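Antifreeze protein (PDB 3P4G) binds ice as a hyperactive, calcium-dependent bacterial antifreeze protein, probably through clathrate-like waters anchored on one side of a right-handed beta-helix. Local coordinates at residues 232-243 against 253-264. Sequence-based numbering, arbitrary orientation. Where two conformers were deposited one is given.
Sequences QGGTGNDIVRVQ and SLGTGDDVLIVE. With CA (calcium ion), chain O; CA (calcium ion), chain N; CA (calcium ion), chain P.
Asp259 OD1 is gripped twice: it binds the calcium ion held between the two turns at 2.3 Å and accepts the backbone N-H of Asp238 (Asp238 N to Asp259 OD1, 2.8 Å) on its anti side. Asp259 OD2 binds the next calcium at 2.4 Å and reaches back to the shared ion by a longer bond, while Asp238 splits its carboxylate, OD2 to the shared ion and OD1 to the preceding one. Aspartate suits both places because its two oxygens can link successive metals. Carbonyl oxygens of Gly234, Gly236, Leu254 and Thr256 fill the shared site. Positive phi favours glycine at Gly234; at Gly236, Gly255 and Gly257 a CB would also jam against the preceding carbonyl oxygen. Asp258 N meets Asn237 OD1 at 2.9 Å, straight at the hydrogen (171°) but tilted 27° from the amide plane. Thr256 OG1 touches CB and CG2 of Thr235; such outward ranks are consistent with an ice-binding surface, and a water links Thr256 OG1 to Gly236 N.

Strands 239-242 and 260-263 run parallel, joined by backbone bonds in alternating directions. Beta-branched Val and Ile favour extended backbone and, with Leu261, fill the faces: Val240 CG1 meets Leu261 CD1 inside, Ile239 CD1 Val260 CG1 outside. Glu264 OE2 forms a salt bridge with Arg241 NH1 (3.0 Å); OE1 accepts a long hydrogen bond from Gln243 NE2. These coils lie between strands 220-223 and 279-282.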
loop_
_atom_site.group_PDB
_atom_site.type_symbol
_atom_site.label_atom_id
_atom_site.label_comp_id
_atom_site.label_asym_id
_atom_site.label_seq_id
_atom_site.Cartn_x
_atom_site.Cartn_y
_atom_site.Cartn_z
ATOM N N GLN A 232 -6.446 -8.407 10.063
ATOM C CA GLN A 232 -7.654 -9.150 9.712
ATOM C C GLN A 232 -7.394 -9.841 8.372
ATOM O O GLN A 232 -7.012 -9.165 7.424
ATOM C CB GLN A 232 -8.843 -8.158 9.599
ATOM C CG GLN A 232 -10.118 -8.769 9.087
ATOM C CD GLN A 232 -10.590 -9.934 9.950
ATOM O OE1 GLN A 232 -10.621 -11.099 9.521
ATOM N NE2 GLN A 232 -10.972 -9.607 11.190
ATOM N N GLY A 233 -7.579 -11.154 8.299
ATOM C CA GLY A 233 -7.405 -11.864 7.021
ATOM C C GLY A 233 -8.634 -11.622 6.158
ATOM O O GLY A 233 -8.526 -11.650 4.903
ATOM N N GLY A 234 -9.773 -11.414 6.828
ATOM C CA GLY A 234 -11.082 -11.221 6.165
ATOM C C GLY A 234 -11.649 -12.563 5.701
ATOM O O GLY A 234 -11.113 -13.637 6.062
ATOM N N THR A 235 -12.735 -12.539 4.941
ATOM C CA THR A 235 -13.247 -13.792 4.334
ATOM C C THR A 235 -12.167 -14.331 3.371
ATOM O O THR A 235 -11.187 -13.650 3.056
ATOM C CB THR A 235 -14.589 -13.614 3.635
ATOM O OG1 THR A 235 -14.424 -12.829 2.442
ATOM C CG2 THR A 235 -15.539 -12.832 4.586
ATOM N N GLY A 236 -12.377 -15.524 2.886
ATOM C CA GLY A 236 -11.405 -16.120 1.977
ATOM C C GLY A 236 -10.421 -16.973 2.751
ATOM O O GLY A 236 -10.310 -16.926 4.008
ATOM N N ASN A 237 -9.653 -17.730 1.988
ATOM C CA ASN A 237 -8.649 -18.661 2.558
ATOM C C ASN A 237 -7.280 -17.991 2.504
ATOM O O ASN A 237 -6.629 -17.952 1.449
ATOM C CB ASN A 237 -8.665 -19.946 1.749
ATOM C CG ASN A 237 -10.074 -20.491 1.589
ATOM O OD1 ASN A 237 -10.867 -20.441 2.530
ATOM N ND2 ASN A 237 -10.419 -20.971 0.371
ATOM N N ASP A 238 -6.908 -17.376 3.623
ATOM C CA ASP A 238 -5.759 -16.468 3.723
ATOM C C ASP A 238 -4.546 -17.136 4.369
ATOM O O ASP A 238 -4.675 -18.091 5.109
ATOM C CB ASP A 238 -6.172 -15.274 4.583
ATOM C CG ASP A 238 -7.457 -14.629 4.062
ATOM O OD1 ASP A 238 -7.394 -14.100 2.913
ATOM O OD2 ASP A 238 -8.488 -14.541 4.771
ATOM N N ILE A 239 -3.383 -16.552 4.142
ATOM C CA ILE A 239 -2.188 -16.971 4.877
ATOM C C ILE A 239 -1.519 -15.708 5.464
ATOM O O ILE A 239 -1.310 -14.699 4.737
ATOM C CB ILE A 239 -1.185 -17.802 4.029
ATOM C CG1 ILE A 239 0.010 -18.138 4.943
ATOM C CG2 ILE A 239 -0.679 -17.013 2.752
ATOM C CD1 ILE A 239 0.826 -19.389 4.460
ATOM N N VAL A 240 -1.259 -15.734 6.755
ATOM C CA VAL A 240 -0.601 -14.625 7.449
ATOM C C VAL A 240 0.676 -15.168 8.037
ATOM O O VAL A 240 0.666 -16.229 8.696
ATOM C CB VAL A 240 -1.509 -14.042 8.559
ATOM C CG1 VAL A 240 -0.785 -12.941 9.364
ATOM C CG2 VAL A 240 -2.828 -13.444 7.944
ATOM N N ARG A 241 1.777 -14.456 7.823
ATOM C CA ARG A 241 3.026 -14.873 8.430
ATOM C C ARG A 241 3.617 -13.665 9.176
ATOM O O ARG A 241 3.688 -12.570 8.602
ATOM C CB ARG A 241 4.001 -15.351 7.379
ATOM C CG ARG A 241 5.415 -15.702 7.920
ATOM C CD ARG A 241 5.992 -16.846 7.144
ATOM N NE ARG A 241 6.222 -16.452 5.767
ATOM C CZ ARG A 241 7.312 -15.785 5.363
ATOM N NH1 ARG A 241 8.236 -15.462 6.262
ATOM N NH2 ARG A 241 7.476 -15.418 4.070
ATOM N N VAL A 242 3.998 -13.883 10.424
ATOM C CA VAL A 242 4.659 -12.833 11.244
ATOM C C VAL A 242 6.022 -13.371 11.643
ATOM O O VAL A 242 6.151 -14.456 12.254
ATOM C CB VAL A 242 3.869 -12.433 12.518
ATOM C CG1 VAL A 242 4.637 -11.333 13.352
ATOM C CG2 VAL A 242 2.443 -12.002 12.169
ATOM N N GLN A 243 7.065 -12.608 11.325
ATOM C CA GLN A 243 8.423 -13.128 11.557
ATOM C C GLN A 243 9.122 -12.707 12.841
ATOM O O GLN A 243 10.160 -13.284 13.182
ATOM C CB GLN A 243 9.300 -12.757 10.345
ATOM C CG GLN A 243 8.760 -13.289 9.046
ATOM C CD GLN A 243 9.759 -13.148 7.935
ATOM O OE1 GLN A 243 9.801 -12.132 7.270
ATOM N NE2 GLN A 243 10.567 -14.193 7.708
ATOM N N SER A 253 -6.793 -11.772 13.528
ATOM C CA SER A 253 -8.003 -12.524 13.262
ATOM C C SER A 253 -8.022 -12.940 11.785
ATOM O O SER A 253 -7.847 -12.091 10.888
ATOM C CB SER A 253 -9.183 -11.658 13.628
ATOM O OG SER A 253 -9.198 -11.501 15.036
ATOM N N LEU A 254 -8.227 -14.232 11.540
ATOM C CA LEU A 254 -8.065 -14.748 10.184
ATOM C C LEU A 254 -9.342 -14.708 9.359
ATOM O O LEU A 254 -9.286 -14.826 8.120
ATOM C CB LEU A 254 -7.477 -16.160 10.201
ATOM C CG LEU A 254 -6.093 -16.221 10.873
ATOM C CD1 LEU A 254 -5.441 -17.647 10.812
ATOM C CD2 LEU A 254 -5.109 -15.164 10.330
ATOM N N GLY A 255 -10.463 -14.496 10.042
ATOM C CA GLY A 255 -11.701 -14.332 9.363
ATOM C C GLY A 255 -12.329 -15.684 8.972
ATOM O O GLY A 255 -11.844 -16.756 9.308
ATOM N N THR A 256 -13.486 -15.625 8.350
ATOM C CA THR A 256 -14.059 -16.842 7.799
ATOM C C THR A 256 -13.063 -17.359 6.725
ATOM O O THR A 256 -12.147 -16.643 6.309
ATOM C CB THR A 256 -15.435 -16.640 7.144
ATOM O OG1 THR A 256 -15.309 -15.874 5.938
ATOM C CG2 THR A 256 -16.418 -15.940 8.103
ATOM N N GLY A 257 -13.317 -18.579 6.275
ATOM C CA GLY A 257 -12.440 -19.289 5.345
ATOM C C GLY A 257 -11.426 -20.136 6.093
ATOM O O GLY A 257 -11.284 -20.038 7.315
ATOM N N ASP A 258 -10.651 -20.841 5.351
ATOM C CA ASP A 258 -9.774 -21.908 5.825
ATOM C C ASP A 258 -8.388 -21.325 5.970
ATOM O O ASP A 258 -7.734 -21.001 4.942
ATOM C CB ASP A 258 -9.773 -23.100 4.866
ATOM C CG ASP A 258 -11.079 -23.871 4.894
ATOM O OD1 ASP A 258 -11.869 -23.670 5.839
ATOM O OD2 ASP A 258 -11.400 -24.698 4.014
ATOM N N ASP A 259 -7.902 -20.688 7.068
ATOM C CA ASP A 259 -6.745 -19.790 7.094
ATOM C C ASP A 259 -5.520 -20.399 7.734
ATOM O O ASP A 259 -5.632 -21.350 8.519
ATOM C CB ASP A 259 -7.144 -18.527 7.867
ATOM C CG ASP A 259 -8.338 -17.848 7.229
ATOM O OD1 ASP A 259 -8.189 -17.310 6.121
ATOM O OD2 ASP A 259 -9.426 -17.864 7.819
ATOM N N VAL A 260 -4.352 -19.825 7.440
ATOM C CA VAL A 260 -3.105 -20.287 8.028
ATOM C C VAL A 260 -2.422 -19.097 8.700
ATOM O O VAL A 260 -2.328 -17.995 8.102
ATOM C CB VAL A 260 -2.154 -20.887 6.925
ATOM C CG1 VAL A 260 -0.734 -21.032 7.489
ATOM C CG2 VAL A 260 -2.783 -22.226 6.392
ATOM N N LEU A 261 -1.942 -19.304 9.926
ATOM C CA LEU A 261 -1.109 -18.295 10.598
ATOM C C LEU A 261 0.231 -18.931 10.953
ATOM O O LEU A 261 0.303 -19.943 11.636
ATOM C CB LEU A 261 -1.805 -17.786 11.871
ATOM C CG LEU A 261 -0.927 -16.842 12.715
ATOM C CD1 LEU A 261 -0.585 -15.556 11.936
ATOM C CD2 LEU A 261 -1.769 -16.452 13.954
ATOM N N ILE A 262 1.282 -18.356 10.414
ATOM C CA ILE A 262 2.646 -18.739 10.765
ATOM C C ILE A 262 3.285 -17.685 11.615
ATOM O O ILE A 262 3.418 -16.536 11.206
ATOM C CB ILE A 262 3.490 -19.000 9.508
ATOM C CG1 ILE A 262 2.863 -20.171 8.736
ATOM C CG2 ILE A 262 4.965 -19.450 9.869
ATOM C CD1 ILE A 262 3.285 -20.180 7.378
ATOM N N VAL A 263 3.714 -18.103 12.806
ATOM C CA VAL A 263 4.321 -17.161 13.752
ATOM C C VAL A 263 5.709 -17.664 14.024
ATOM O O VAL A 263 5.901 -18.743 14.616
ATOM C CB VAL A 263 3.418 -16.935 15.016
ATOM C CG1 VAL A 263 2.601 -18.099 15.299
ATOM C CG2 VAL A 263 4.149 -16.517 16.238
ATOM N N GLU A 264 6.703 -16.861 13.633
ATOM C CA GLU A 264 8.074 -17.354 13.705
ATOM C C GLU A 264 8.800 -17.034 15.035
ATOM O O GLU A 264 9.911 -17.516 15.258
ATOM C CB GLU A 264 8.881 -16.821 12.523
ATOM C CG GLU A 264 8.316 -17.222 11.167
ATOM C CD GLU A 264 9.208 -16.788 9.992
ATOM O OE1 GLU A 264 10.309 -16.265 10.212
ATOM O OE2 GLU A 264 8.807 -16.980 8.819
HETATM CA CA CA O . -9.963 -15.788 6.063
HETATM CA CA CA N . -9.204 -12.488 2.803
HETATM CA CA CA P . -10.868 -18.932 9.377
HETATM O O HOH W 1 -14.515 -17.306 3.330
HETATM O O HOH W 2 11.815 -15.095 12.056
#